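Local structure of acetyltransferase of GNAT family (Staphylococcus aureus subsp. aureus Mu50, 3D8P) at residues A[7-12]-A[55-60]; A[76-81]-A[114-119]. The protein probably transfers an acetyl group from acetyl-coenzyme A to an acceptor substrate. One frame throughout, in Å; residues are numbered along the deposited sequence.

Contact 1 (A[7-12]-A[55-60]). With ACT (acetate ion), chain D.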
# COMPACT_ATOMS: atom_id res chain seq x y z
N ILE A 7 -7.05 -8.88 -7.49
CA ILE A 7 -6.71 -8.70 -8.88
C ILE A 7 -5.68 -7.58 -9.03
O ILE A 7 -5.49 -6.77 -8.12
CB ILE A 7 -7.94 -8.35 -9.74
CG1 ILE A 7 -8.61 -7.05 -9.23
CG2 ILE A 7 -8.90 -9.56 -9.80
CD1 ILE A 7 -9.62 -6.44 -10.17
N GLU A 8 -5.01 -7.55 -10.16
CA GLU A 8 -4.13 -6.46 -10.46
C GLU A 8 -5.02 -5.28 -10.85
O GLU A 8 -6.10 -5.45 -11.44
CB GLU A 8 -3.19 -6.81 -11.61
CG GLU A 8 -2.09 -5.75 -11.81
CD GLU A 8 -0.98 -6.21 -12.74
OE1 GLU A 8 -1.19 -6.21 -13.98
OE2 GLU A 8 0.13 -6.51 -12.24
N TYR A 9 -4.57 -4.09 -10.50
CA TYR A 9 -5.23 -2.87 -10.92
C TYR A 9 -5.30 -2.86 -12.46
O TYR A 9 -4.35 -3.27 -13.12
CB TYR A 9 -4.44 -1.66 -10.44
CG TYR A 9 -4.85 -0.34 -11.08
CD1 TYR A 9 -5.84 0.45 -10.51
CD2 TYR A 9 -4.23 0.12 -12.24
CE1 TYR A 9 -6.23 1.63 -11.08
CE2 TYR A 9 -4.62 1.30 -12.83
CZ TYR A 9 -5.62 2.06 -12.23
OH TYR A 9 -6.02 3.24 -12.78
N ASN A 10 -6.43 -2.42 -13.00
CA ASN A 10 -6.51 -2.06 -14.42
C ASN A 10 -7.13 -0.65 -14.49
O ASN A 10 -7.71 -0.19 -13.48
CB ASN A 10 -7.19 -3.14 -15.28
CG ASN A 10 -8.69 -3.20 -15.08
OD1 ASN A 10 -9.39 -2.26 -15.39
ND2 ASN A 10 -9.19 -4.35 -14.62
N ARG A 11 -6.95 0.03 -15.63
CA ARG A 11 -7.35 1.44 -15.83
C ARG A 11 -8.82 1.76 -15.63
O ARG A 11 -9.17 2.91 -15.38
CB ARG A 11 -6.96 1.93 -17.24
CG ARG A 11 -5.46 1.99 -17.44
CD ARG A 11 -5.08 2.89 -18.61
NE ARG A 11 -5.61 2.43 -19.89
CZ ARG A 11 -5.09 1.43 -20.62
NH1 ARG A 11 -4.07 0.72 -20.16
NH2 ARG A 11 -5.62 1.13 -21.79
N SER A 12 -9.69 0.76 -15.77
CA SER A 12 -11.11 0.98 -15.56
C SER A 12 -11.39 1.43 -14.15
O SER A 12 -12.37 2.13 -13.90
CB SER A 12 -11.93 -0.27 -15.89
OG SER A 12 -11.57 -1.40 -15.11
N PHE A 55 0.45 -3.14 -8.03
CA PHE A 55 -0.74 -2.53 -7.47
C PHE A 55 -1.88 -3.54 -7.60
O PHE A 55 -2.28 -3.94 -8.71
CB PHE A 55 -1.06 -1.16 -8.09
CG PHE A 55 -1.79 -0.27 -7.15
CD1 PHE A 55 -3.10 -0.57 -6.78
CD2 PHE A 55 -1.17 0.80 -6.55
CE1 PHE A 55 -3.79 0.21 -5.89
CE2 PHE A 55 -1.85 1.60 -5.66
CZ PHE A 55 -3.16 1.31 -5.32
N TRP A 56 -2.37 -3.97 -6.43
CA TRP A 56 -3.40 -4.99 -6.32
C TRP A 56 -4.66 -4.41 -5.69
O TRP A 56 -4.60 -3.49 -4.86
CB TRP A 56 -2.91 -6.16 -5.46
CG TRP A 56 -1.62 -6.78 -5.93
CD1 TRP A 56 -0.38 -6.61 -5.36
CD2 TRP A 56 -1.44 -7.67 -7.04
NE1 TRP A 56 0.56 -7.33 -6.06
CE2 TRP A 56 -0.06 -7.99 -7.10
CE3 TRP A 56 -2.30 -8.23 -8.00
CZ2 TRP A 56 0.47 -8.85 -8.06
CZ3 TRP A 56 -1.78 -9.07 -8.95
CH2 TRP A 56 -0.39 -9.36 -8.99
N LEU A 57 -5.80 -4.94 -6.12
CA LEU A 57 -7.09 -4.56 -5.57
C LEU A 57 -7.77 -5.77 -4.98
O LEU A 57 -7.79 -6.83 -5.60
CB LEU A 57 -8.01 -4.01 -6.67
CG LEU A 57 -7.45 -2.87 -7.51
CD1 LEU A 57 -8.44 -2.48 -8.58
CD2 LEU A 57 -7.08 -1.67 -6.62
N ALA A 58 -8.32 -5.61 -3.79
CA ALA A 58 -9.21 -6.60 -3.21
C ALA A 58 -10.59 -6.14 -3.66
O ALA A 58 -10.96 -4.96 -3.47
CB ALA A 58 -9.11 -6.63 -1.71
N ILE A 59 -11.34 -7.06 -4.28
CA ILE A 59 -12.64 -6.73 -4.82
C ILE A 59 -13.70 -7.72 -4.32
O ILE A 59 -13.43 -8.88 -4.05
CB ILE A 59 -12.60 -6.68 -6.39
CG1 ILE A 59 -12.26 -8.05 -6.99
CG2 ILE A 59 -11.60 -5.61 -6.87
CD1 ILE A 59 -12.47 -8.15 -8.52
N ASN A 60 -14.93 -7.23 -4.21
CA ASN A 60 -16.02 -8.07 -3.75
C ASN A 60 -16.72 -8.76 -4.93
O ASN A 60 -16.21 -8.75 -6.07
CB ASN A 60 -16.98 -7.22 -2.89
CG ASN A 60 -17.69 -6.13 -3.67
OD1 ASN A 60 -17.61 -6.06 -4.89
ND2 ASN A 60 -18.43 -5.30 -2.94
C ACT D . -4.06 4.91 -15.30
O ACT D . -3.00 4.23 -15.29
OXT ACT D . -5.01 4.41 -14.65
CH3 ACT D . -4.21 6.23 -16.04
O HOH W 1 0.54 -5.66 -9.44
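The first strand of the GNAT sheet is joined to its neighbour through Ile7 and Leu57, which form an antiparallel hydrogen-bonded pair. Ile7 N donates to Leu57 O at 2.9 Å, and Leu57 N returns the bond to Ile7 O at 2.7 Å. A third bond, from Tyr9 N to Phe55 O (2.9 Å), carries the ladder one residue past the end of strand 5-8. Glu8 and Trp56 make the non-hydrogen-bonded pair between. Here the Trp56 indole turns an edge to the backbone, CE3 lying 3.5 Å from Ile7 O, while CZ3 meets Glu8 CB. A water sits over the centre of one indole face and bridges Glu8 OE2 to Phe55 N; the extended Glu8 chain, with CG anti to the backbone N (chi1 -171°), brings the carboxylate to it.

Strand 5-8 is an outermost strand of the sheet within this chain, and the two faces of the pair are clothed differently. Leu57, Phe55 and Tyr9 pack on Leu17 of helix 14-28, whereas Trp56 meets Val103 of helix 95-109, has a cation-pi contact with Lys102, and bonds through NE1 to Gln54. At the far end the side chains of Ile7 and Ile59 meet at about a right angle, their CD1 methyls 3.7 Å apart. Tyr9 CB rests 4.0 Å from Phe55 CD1, and the phenol leads away from strand 54-59 until an acetate, probably from the crystallisation liquor, lies at its ring edge. The same acetate is hydrogen-bonded to Glu45 N of helix 44-49.

Contact 2 (A[76-81]-A[114-119]). With EDO (1,2-ethanediol), chain G; EDO (1,2-ethanediol), chain F.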
# COMPACT_ATOMS: atom_id res chain seq x y z
N ASN A 76 18.90 -1.25 -5.06
CA ASN A 76 19.50 -2.23 -4.15
C ASN A 76 18.49 -3.33 -3.72
O ASN A 76 18.52 -3.83 -2.58
CB ASN A 76 20.10 -1.49 -2.93
CG ASN A 76 20.90 -2.41 -1.97
OD1 ASN A 76 21.79 -3.17 -2.38
ND2 ASN A 76 20.59 -2.29 -0.68
N ASN A 77 17.61 -3.66 -4.66
CA ASN A 77 16.60 -4.70 -4.52
C ASN A 77 15.66 -4.55 -3.33
O ASN A 77 15.13 -5.55 -2.84
CB ASN A 77 17.24 -6.09 -4.54
CG ASN A 77 17.96 -6.36 -5.83
OD1 ASN A 77 17.43 -6.09 -6.91
ND2 ASN A 77 19.19 -6.85 -5.73
N MSE A 78 15.42 -3.31 -2.92
CA MSE A 78 14.46 -3.06 -1.88
C MSE A 78 13.17 -2.52 -2.51
O MSE A 78 13.07 -2.37 -3.72
CB MSE A 78 15.05 -2.11 -0.85
CG MSE A 78 16.28 -2.64 -0.11
SE MSE A 78 15.76 -4.14 1.00
CE MSE A 78 17.19 -4.14 2.28
N SER A 79 12.18 -2.26 -1.67
CA SER A 79 10.87 -1.80 -2.15
C SER A 79 10.19 -0.96 -1.09
O SER A 79 10.60 -0.99 0.08
CB SER A 79 10.00 -2.99 -2.48
OG SER A 79 9.72 -3.74 -1.30
N ALA A 80 9.18 -0.20 -1.50
CA ALA A 80 8.35 0.59 -0.61
C ALA A 80 6.86 0.28 -0.81
O ALA A 80 6.34 0.31 -1.95
CB ALA A 80 8.62 2.06 -0.82
N LEU A 81 6.18 0.01 0.30
CA LEU A 81 4.74 -0.23 0.31
C LEU A 81 4.01 1.12 0.27
O LEU A 81 4.43 2.07 0.91
CB LEU A 81 4.33 -1.04 1.53
CG LEU A 81 3.05 -1.87 1.46
CD1 LEU A 81 3.23 -3.08 0.52
CD2 LEU A 81 2.62 -2.36 2.85
N GLY A 114 13.27 -6.87 0.60
CA GLY A 114 12.62 -6.24 1.73
C GLY A 114 11.67 -5.17 1.32
O GLY A 114 11.71 -4.74 0.20
N ILE A 115 10.87 -4.73 2.30
CA ILE A 115 9.80 -3.77 2.12
C ILE A 115 9.86 -2.72 3.21
O ILE A 115 9.74 -3.05 4.41
CB ILE A 115 8.39 -4.47 2.20
CG1 ILE A 115 8.29 -5.66 1.23
CG2 ILE A 115 7.26 -3.45 1.96
CD1 ILE A 115 6.99 -6.44 1.30
N TYR A 116 10.07 -1.48 2.79
CA TYR A 116 10.03 -0.33 3.66
C TYR A 116 8.67 0.32 3.53
O TYR A 116 8.00 0.16 2.52
CB TYR A 116 11.10 0.70 3.25
CG TYR A 116 12.51 0.33 3.59
CD1 TYR A 116 13.05 0.68 4.82
CD2 TYR A 116 13.34 -0.35 2.69
CE1 TYR A 116 14.34 0.36 5.15
CE2 TYR A 116 14.65 -0.69 3.04
CZ TYR A 116 15.14 -0.31 4.27
OH TYR A 116 16.41 -0.60 4.67
N LEU A 117 8.25 1.08 4.53
CA LEU A 117 7.07 1.91 4.41
C LEU A 117 7.15 3.06 5.38
O LEU A 117 7.82 2.97 6.41
CB LEU A 117 5.77 1.11 4.62
CG LEU A 117 5.38 0.57 5.99
CD1 LEU A 117 4.61 1.58 6.79
CD2 LEU A 117 4.62 -0.71 5.87
N GLY A 118 6.49 4.16 5.03
CA GLY A 118 6.26 5.28 5.92
C GLY A 118 4.74 5.41 6.04
O GLY A 118 4.01 5.13 5.09
N THR A 119 4.26 5.83 7.20
CA THR A 119 2.84 6.03 7.43
C THR A 119 2.67 7.17 8.45
O THR A 119 3.64 7.65 9.03
CB THR A 119 2.15 4.70 7.82
OG1 THR A 119 0.73 4.87 7.82
CG2 THR A 119 2.63 4.17 9.18
C1 EDO G . 2.35 2.49 3.56
O1 EDO G . 2.03 3.87 3.48
C2 EDO G . 1.28 1.64 2.90
O2 EDO G . 0.08 2.39 2.95
C1 EDO F . -2.55 3.74 5.27
O1 EDO F . -2.00 3.52 3.96
C2 EDO F . -1.89 2.84 6.30
O2 EDO F . -0.51 3.22 6.50
O HOH W 2 5.90 4.24 1.91
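Met78, present as selenomethionine, crosses Tyr116 obliquely on one side of two parallel strands. Its CG lies 4.0 Å from Tyr116 CE2, at the ring edge and near its plane. The bend at chi2 (-67°) turns SE back over the strand of Gly114, where SE is 3.7 Å from Gly114 N, with the ring still close enough for an oblique Met-aromatic contact. Ser79 O lies at the same ring's edge, beside CD2.

The other side carries Ser79, Ile115 and Leu81. Ser79 OG, held between its backbone N and carbonyl carbon (chi1 64°), donates to Gly114 O at 2.7 Å; the donor is tilted from the carbonyl plane, and the hydroxyl also rests against Ile115 CG1. Leu81 CB meets Ile115 CG2 at 3.8 Å. Beyond them Leu81 and Leu117 lie side by side and point the same way, CD2 to CD2.

Two backbone bonds frame Ala80: Tyr116 N to Ser79 O, 2.8 Å, and Leu81 N to Tyr116 O, 2.9 Å. One step on, a water joins Leu81 O to Gly118 N instead. The segment axes diverge by 37°, consistent with the splay of these two strands that in GNAT enzymes admits acetyl-coenzyme A. Past the water, an ethanediol donates to Gly118 O, and a second one lies near Thr119; both probably come from the crystallisation liquor, and they are also hydrogen-bonded to Met84 and Tyr130.

Val103 of helix 95-109, the crossover helix of this beta-alpha-beta unit, packs against Leu81 and Ile115, and strand 65-73 flanks Ser79, Ala80 and Leu81. Strand 155-160 borders the other edge, where Tyr158 meets both Met78 and the Tyr116 ring.

In the fold
From the N terminus, strand 5-8 leads into helices 14-28 and 44-49, with the calcium-binding aspartates Asp34, Asp36 and Asp37 between them. Contact 1 closes this excursion, half of it helical, when strand 54-59 returns beside the first strand. The chain then runs through strand 65-73 before contact 2 opens at residues 76-81, and contact 2 closes a second loop, carrying helix 95-109, at strand 114-119. The two are in series, neither nested nor crossed. The centres of contact 1 and contact 2 are about 21 Å apart, on opposite sides of the chain's centre. Strand 65-73 lies between them in the same sheet. One ties the N-terminal margin of the sheet; the other joins its central parallel strands.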